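Local coordinates for lactaldehyde dehydrogenase (PDB 3PQA), which oxidises lactaldehyde to lactate with NAD as the preferred cofactor, a step in the biosynthesis of coenzyme F420, at residues F351-R360 with P372-E383. Numbering follows the deposited sequence.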
ATOM      1  N   PHE B 351     -31.044   6.465  34.554  1.00 18.98           N
ATOM      2  CA  PHE B 351     -31.903   5.459  33.948  1.00 18.58           C
ATOM      3  C   PHE B 351     -31.347   4.070  34.205  1.00 18.29           C
ATOM      4  O   PHE B 351     -30.196   3.778  33.862  1.00 18.05           O
ATOM      5  CB  PHE B 351     -32.075   5.706  32.447  1.00 18.82           C
ATOM      6  CG  PHE B 351     -33.401   5.242  31.915  1.00 19.45           C
ATOM      7  CD1 PHE B 351     -33.654   3.887  31.732  1.00 18.88           C
ATOM      8  CD2 PHE B 351     -34.408   6.163  31.631  1.00 18.89           C
ATOM      9  CE1 PHE B 351     -34.876   3.446  31.256  1.00 19.51           C
ATOM     10  CE2 PHE B 351     -35.651   5.735  31.173  1.00 19.51           C
ATOM     11  CZ  PHE B 351     -35.886   4.368  30.977  1.00 18.94           C
ATOM     12  N   TYR B 352     -32.171   3.203  34.790  1.00 18.01           N
ATOM     13  CA  TYR B 352     -31.688   1.887  35.196  1.00 18.47           C
ATOM     14  C   TYR B 352     -31.630   0.906  34.027  1.00 18.49           C
ATOM     15  O   TYR B 352     -32.441   1.001  33.097  1.00 17.69           O
ATOM     16  CB  TYR B 352     -32.536   1.352  36.368  1.00 19.09           C
ATOM     17  CG  TYR B 352     -32.236   2.126  37.630  1.00 20.31           C
ATOM     18  CD1 TYR B 352     -32.761   3.408  37.823  1.00 19.24           C
ATOM     19  CD2 TYR B 352     -31.382   1.609  38.594  1.00 19.27           C
ATOM     20  CE1 TYR B 352     -32.450   4.146  38.957  1.00 20.42           C
ATOM     21  CE2 TYR B 352     -31.069   2.332  39.740  1.00 20.45           C
ATOM     22  CZ  TYR B 352     -31.601   3.605  39.909  1.00 19.39           C
ATOM     23  OH  TYR B 352     -31.304   4.330  41.042  1.00 20.52           O
ATOM     24  N   PRO B 353     -30.651  -0.020  34.057  1.00 18.91           N
ATOM     25  CA  PRO B 353     -30.582  -1.081  33.051  1.00 19.27           C
ATOM     26  C   PRO B 353     -31.966  -1.700  32.814  1.00 19.70           C
ATOM     27  O   PRO B 353     -32.625  -2.160  33.759  1.00 19.71           O
ATOM     28  CB  PRO B 353     -29.597  -2.068  33.674  1.00 19.12           C
ATOM     29  CG  PRO B 353     -28.615  -1.163  34.364  1.00 19.39           C
ATOM     30  CD  PRO B 353     -29.478  -0.052  34.950  1.00 19.07           C
ATOM     31  N   THR B 354     -32.398  -1.659  31.557  1.00 19.21           N
ATOM     32  CA  THR B 354     -33.758  -2.035  31.161  1.00 19.06           C
ATOM     33  C   THR B 354     -33.689  -3.064  30.027  1.00 18.74           C
ATOM     34  O   THR B 354     -32.963  -2.885  29.047  1.00 18.70           O
ATOM     35  CB  THR B 354     -34.568  -0.780  30.758  1.00 19.29           C
ATOM     36  OG1 THR B 354     -34.735   0.056  31.911  1.00 19.11           O
ATOM     37  CG2 THR B 354     -35.938  -1.141  30.198  1.00 19.23           C
ATOM     38  N   ILE B 355     -34.425  -4.158  30.187  1.00 18.15           N
ATOM     39  CA  ILE B 355     -34.389  -5.252  29.236  1.00 18.38           C
ATOM     40  C   ILE B 355     -35.826  -5.675  28.962  1.00 18.86           C
ATOM     41  O   ILE B 355     -36.612  -5.835  29.894  1.00 18.09           O
ATOM     42  CB  ILE B 355     -33.594  -6.443  29.803  1.00 18.29           C
ATOM     43  CG1 ILE B 355     -32.176  -6.005  30.195  1.00 17.97           C
ATOM     44  CG2 ILE B 355     -33.568  -7.622  28.811  1.00 18.03           C
ATOM     45  CD1 ILE B 355     -31.387  -7.069  30.922  1.00 18.26           C
ATOM     46  N   LEU B 356     -36.164  -5.824  27.685  1.00 19.58           N
ATOM     47  CA  LEU B 356     -37.483  -6.290  27.293  1.00 20.66           C
ATOM     48  C   LEU B 356     -37.354  -7.388  26.258  1.00 20.63           C
ATOM     49  O   LEU B 356     -36.437  -7.366  25.432  1.00 19.53           O
ATOM     50  CB  LEU B 356     -38.305  -5.153  26.679  1.00 21.07           C
ATOM     51  CG  LEU B 356     -38.681  -3.936  27.524  1.00 21.32           C
ATOM     52  CD1 LEU B 356     -37.586  -2.883  27.459  1.00 21.13           C
ATOM     53  CD2 LEU B 356     -39.984  -3.352  27.022  1.00 21.20           C
ATOM     54  N   GLU B 357     -38.270  -8.352  26.292  1.00 20.77           N
ATOM     55  CA  GLU B 357     -38.404  -9.255  25.165  1.00 21.74           C
ATOM     56  C   GLU B 357     -39.479  -8.682  24.260  1.00 21.20           C
ATOM     57  O   GLU B 357     -40.562  -8.327  24.730  1.00 21.01           O
ATOM     58  CB  GLU B 357     -38.752 -10.691  25.572  1.00 23.18           C
ATOM     59  CG  GLU B 357     -39.036 -11.540  24.332  1.00 24.75           C
ATOM     60  CD  GLU B 357     -39.057 -13.041  24.563  1.00 23.69           C
ATOM     61  OE1 GLU B 357     -38.842 -13.497  25.702  1.00 24.79           O
ATOM     62  OE2 GLU B 357     -39.269 -13.761  23.565  1.00 24.86           O
ATOM     63  N   VAL B 358     -39.161  -8.555  22.974  1.00 20.46           N
ATOM     64  CA  VAL B 358     -40.080  -7.949  22.008  1.00 20.33           C
ATOM     65  C   VAL B 358     -40.119  -8.745  20.702  1.00 20.73           C
ATOM     66  O   VAL B 358     -39.315  -9.668  20.509  1.00 20.46           O
ATOM     67  CB  VAL B 358     -39.703  -6.464  21.714  1.00 20.14           C
ATOM     68  CG1 VAL B 358     -39.552  -5.659  23.009  1.00 19.66           C
ATOM     69  CG2 VAL B 358     -38.410  -6.377  20.894  1.00 19.68           C
ATOM     70  N   ASP B 359     -41.039  -8.396  19.804  1.00 22.19           N
ATOM     71  CA  ASP B 359     -40.990  -8.963  18.466  1.00 24.10           C
ATOM     72  C   ASP B 359     -40.351  -7.983  17.486  1.00 23.34           C
ATOM     73  O   ASP B 359     -40.149  -6.809  17.824  1.00 22.47           O
ATOM     74  CB  ASP B 359     -42.353  -9.506  17.997  1.00 27.43           C
ATOM     75  CG  ASP B 359     -43.361  -8.423  17.679  1.00 27.20           C
ATOM     76  OD1 ASP B 359     -42.981  -7.320  17.231  1.00 27.76           O
ATOM     77  OD2 ASP B 359     -44.569  -8.702  17.866  1.00 27.86           O
ATOM     78  N   ARG B 360     -40.039  -8.470  16.286  1.00 24.20           N
ATOM     79  CA  ARG B 360     -39.309  -7.686  15.279  0.50 25.80           C
ATOM     80  C   ARG B 360     -39.979  -6.364  14.892  1.00 25.51           C
ATOM     81  O   ARG B 360     -39.325  -5.458  14.370  1.00 25.19           O
ATOM     82  CB  ARG B 360     -39.044  -8.534  14.028  0.50 27.96           C
ATOM     83  CG  ARG B 360     -40.296  -9.062  13.325  0.50 28.94           C
ATOM     84  CD  ARG B 360     -39.917  -9.811  12.052  0.50 28.73           C
ATOM     85  NE  ARG B 360     -39.224  -8.936  11.110  0.50 29.36           N
ATOM     86  CZ  ARG B 360     -38.634  -9.345   9.988  0.50 29.13           C
ATOM     87  NH1 ARG B 360     -38.638 -10.632   9.656  0.50 29.43           N
ATOM     88  NH2 ARG B 360     -38.031  -8.459   9.201  0.50 29.51           N
ATOM     89  N   PRO B 372     -29.788   2.782  28.304  1.00 15.06           N
ATOM     90  CA  PRO B 372     -29.507   1.395  28.681  1.00 15.25           C
ATOM     91  C   PRO B 372     -30.764   0.527  28.583  1.00 15.46           C
ATOM     92  O   PRO B 372     -31.172  -0.097  29.561  1.00 14.88           O
ATOM     93  CB  PRO B 372     -29.036   1.525  30.129  1.00 15.46           C
ATOM     94  CG  PRO B 372     -29.838   2.713  30.653  1.00 15.57           C
ATOM     95  CD  PRO B 372     -29.934   3.664  29.485  1.00 15.43           C
ATOM     96  N   VAL B 373     -31.364   0.521  27.395  1.00 15.62           N
ATOM     97  CA  VAL B 373     -32.624  -0.171  27.105  1.00 15.62           C
ATOM     98  C   VAL B 373     -32.381  -1.183  25.981  1.00 15.44           C
ATOM     99  O   VAL B 373     -32.090  -0.792  24.841  1.00 14.57           O
ATOM    100  CB  VAL B 373     -33.735   0.820  26.660  1.00 16.09           C
ATOM    101  CG1 VAL B 373     -34.995   0.073  26.237  1.00 16.44           C
ATOM    102  CG2 VAL B 373     -34.037   1.834  27.763  1.00 16.45           C
ATOM    103  N   ILE B 374     -32.519  -2.471  26.310  1.00 15.52           N
ATOM    104  CA  ILE B 374     -32.166  -3.553  25.398  1.00 16.58           C
ATOM    105  C   ILE B 374     -33.366  -4.437  25.041  1.00 17.24           C
ATOM    106  O   ILE B 374     -33.859  -5.192  25.895  1.00 17.28           O
ATOM    107  CB  ILE B 374     -31.058  -4.458  25.989  1.00 16.95           C
ATOM    108  CG1 ILE B 374     -29.902  -3.625  26.579  1.00 17.21           C
ATOM    109  CG2 ILE B 374     -30.593  -5.509  24.949  1.00 17.07           C
ATOM    110  CD1 ILE B 374     -29.207  -2.658  25.573  1.00 16.95           C
ATOM    111  N   PRO B 375     -33.831  -4.350  23.781  1.00 17.03           N
ATOM    112  CA  PRO B 375     -34.826  -5.295  23.275  1.00 16.94           C
ATOM    113  C   PRO B 375     -34.150  -6.586  22.837  1.00 16.80           C
ATOM    114  O   PRO B 375     -33.087  -6.557  22.192  1.00 16.34           O
ATOM    115  CB  PRO B 375     -35.414  -4.579  22.068  1.00 17.22           C
ATOM    116  CG  PRO B 375     -34.251  -3.733  21.562  1.00 16.25           C
ATOM    117  CD  PRO B 375     -33.453  -3.339  22.771  1.00 17.23           C
ATOM    118  N   ILE B 376     -34.764  -7.704  23.212  1.00 16.39           N
ATOM    119  CA  ILE B 376     -34.290  -9.028  22.836  1.00 16.44           C
ATOM    120  C   ILE B 376     -35.404  -9.675  22.026  1.00 16.83           C
ATOM    121  O   ILE B 376     -36.561  -9.668  22.459  1.00 16.18           O
ATOM    122  CB  ILE B 376     -33.982  -9.899  24.076  1.00 16.65           C
ATOM    123  CG1 ILE B 376     -32.840  -9.270  24.900  1.00 16.72           C
ATOM    124  CG2 ILE B 376     -33.634 -11.341  23.645  1.00 16.75           C
ATOM    125  CD1 ILE B 376     -32.610  -9.897  26.260  1.00 16.70           C
ATOM    126  N   ILE B 377     -35.058 -10.214  20.857  1.00 16.76           N
ATOM    127  CA  ILE B 377     -36.026 -10.833  19.969  1.00 17.85           C
ATOM    128  C   ILE B 377     -35.609 -12.268  19.741  1.00 17.93           C
ATOM    129  O   ILE B 377     -34.500 -12.525  19.260  1.00 16.71           O
ATOM    130  CB  ILE B 377     -36.098 -10.120  18.596  1.00 19.54           C
ATOM    131  CG1 ILE B 377     -36.439  -8.633  18.754  1.00 20.72           C
ATOM    132  CG2 ILE B 377     -37.068 -10.853  17.647  1.00 20.78           C
ATOM    133  CD1 ILE B 377     -35.212  -7.736  19.021  1.00 19.80           C
ATOM    134  N   ARG B 378     -36.474 -13.216  20.095  1.00 18.06           N
ATOM    135  CA  ARG B 378     -36.148 -14.615  19.822  1.00 19.51           C
ATOM    136  C   ARG B 378     -36.643 -14.972  18.424  1.00 18.81           C
ATOM    137  O   ARG B 378     -37.752 -14.598  18.029  1.00 18.75           O
ATOM    138  CB  ARG B 378     -36.694 -15.570  20.902  1.00 23.28           C
ATOM    139  CG  ARG B 378     -38.164 -15.939  20.781  1.00 24.55           C
ATOM    140  CD  ARG B 378     -38.552 -16.916  21.882  1.00 24.26           C
ATOM    141  NE  ARG B 378     -38.430 -16.311  23.208  1.00 24.99           N
ATOM    142  CZ  ARG B 378     -38.201 -16.983  24.334  1.00 24.73           C
ATOM    143  NH1 ARG B 378     -38.105 -16.330  25.489  1.00 25.21           N
ATOM    144  NH2 ARG B 378     -38.059 -18.306  24.311  1.00 25.13           N
ATOM    145  N   THR B 379     -35.805 -15.653  17.654  1.00 18.98           N
ATOM    146  CA  THR B 379     -36.149 -15.954  16.281  1.00 20.10           C
ATOM    147  C   THR B 379     -35.391 -17.165  15.754  1.00 19.08           C
ATOM    148  O   THR B 379     -34.571 -17.741  16.463  1.00 19.08           O
ATOM    149  CB  THR B 379     -35.909 -14.720  15.363  1.00 22.31           C
ATOM    150  OG1 THR B 379     -36.436 -14.995  14.065  1.00 25.30           O
ATOM    151  CG2 THR B 379     -34.437 -14.401  15.262  1.00 25.19           C
ATOM    152  N   ASN B 380     -35.665 -17.552  14.514  1.00 19.00           N
ATOM    153  CA  ASN B 380     -34.866 -18.585  13.879  1.00 20.08           C
ATOM    154  C   ASN B 380     -33.702 -18.003  13.083  1.00 18.45           C
ATOM    155  O   ASN B 380     -33.726 -16.843  12.676  1.00 18.01           O
ATOM    156  CB  ASN B 380     -35.734 -19.489  13.013  1.00 23.49           C
ATOM    157  CG  ASN B 380     -36.593 -20.413  13.841  1.00 24.45           C
ATOM    158  OD1 ASN B 380     -36.090 -21.144  14.704  1.00 23.90           O
ATOM    159  ND2 ASN B 380     -37.896 -20.392  13.589  1.00 23.86           N
ATOM    160  N   GLU B 381     -32.690 -18.821  12.854  1.00 18.46           N
ATOM    161  CA  GLU B 381     -31.470 -18.330  12.225  1.00 20.00           C
ATOM    162  C   GLU B 381     -31.732 -17.620  10.892  1.00 19.28           C
ATOM    163  O   GLU B 381     -31.175 -16.546  10.630  1.00 18.40           O
ATOM    164  CB  GLU B 381     -30.495 -19.475  12.025  1.00 22.15           C
ATOM    165  CG  GLU B 381     -29.145 -19.014  11.565  1.00 24.23           C
ATOM    166  CD  GLU B 381     -28.157 -20.133  11.565  1.00 22.70           C
ATOM    167  OE1 GLU B 381     -28.030 -20.835  12.603  1.00 24.43           O
ATOM    168  OE2 GLU B 381     -27.507 -20.283  10.527  1.00 24.52           O
ATOM    169  N   GLU B 382     -32.608 -18.197  10.067  1.00 19.78           N
ATOM    170  CA  GLU B 382     -32.817 -17.678   8.718  1.00 21.78           C
ATOM    171  C   GLU B 382     -33.530 -16.333   8.636  1.00 21.76           C
ATOM    172  O   GLU B 382     -33.574 -15.735   7.562  1.00 22.28           O
ATOM    173  CB  GLU B 382     -33.492 -18.720   7.813  1.00 24.52           C
ATOM    174  CG  GLU B 382     -32.585 -19.903   7.476  1.00 26.58           C
ATOM    175  CD  GLU B 382     -31.201 -19.488   6.958  1.00 25.14           C
ATOM    176  OE1 GLU B 382     -30.232 -20.239   7.222  1.00 26.75           O
ATOM    177  OE2 GLU B 382     -31.078 -18.426   6.300  1.00 26.64           O
ATOM    178  N   GLU B 383     -34.063 -15.864   9.758  1.00 21.85           N
ATOM    179  CA  GLU B 383     -34.738 -14.565   9.826  1.00 22.92           C
ATOM    180  C   GLU B 383     -33.778 -13.445  10.229  1.00 21.63           C
ATOM    181  O   GLU B 383     -34.100 -12.254  10.110  1.00 21.06           O
ATOM    182  CB  GLU B 383     -35.854 -14.608  10.873  1.00 26.34           C
ATOM    183  CG  GLU B 383     -36.875 -15.692  10.660  1.00 28.06           C
ATOM    184  CD  GLU B 383     -37.593 -15.549   9.336  1.00 26.98           C
ATOM    185  OE1 GLU B 383     -37.851 -16.587   8.695  1.00 28.32           O
ATOM    186  OE2 GLU B 383     -37.902 -14.403   8.933  1.00 28.27           O
TER
HETATM  187  O   HOH W   1     -39.029 -12.369  20.954  1.00 15.17           O
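Two donors meet on Glu357 OE2: Arg378 NE, 2.7 Å from it, and a water that also donates to Val358 O and accepts from Arg378 N. The guanidinium binds the carboxylate side-on, its NH1 lying 2.9 Å from Glu357 OE1; both oxygens are approached on their syn sides, and the two planar groups are only 9° apart, the mark of a bidentate salt bridge. Glu357 reaches it fully extended, CG anti to its backbone N (chi1 173°), whereas the Arg378 chain bends at chi3, which turns NE and NH1 toward Glu357 on the neighbouring strand. Exchanging Arg378 for a leucine would probably leave the Glu357 carboxylate without its charged mate, held at OE2 by the water and freer to turn, and would also rob Asp289, which pairs with NH2, of a partner.

Beneath this pair the backbones of 354-357 and 373-379 run parallel, their axes 19° apart. Thr354 N to Pro372 O, at 2.8 Å, starts a series of five backbone bonds that ends with Val358 N to Ile376 O. Side chains alternate between the two faces. Beside Glu357, Ile355 CG2 touches Ile376 CD1 at 3.5 Å; on the other face Val373 sets CG1 against Leu356 CD1 and CG2 against Phe351 CE1 (3.9 Å). Val358 CG2 lies alongside Pro375 CB and also touches Ile377 CG1, 3.7 Å from the latter, continuing the apolar contact past the paired residues.

Within the mixed sheet of what is, as in other aldehyde dehydrogenases, the catalytic domain, and away from the active site, strand 373-379 is flanked by strands 350-357 and 278-284, both parallel to it, while 339-342 runs antiparallel on the far side of 350-357. Helix 288-300 packs on Ile355 and Glu357, and helix 320-335 covers Leu356 and Val373 on the opposite face.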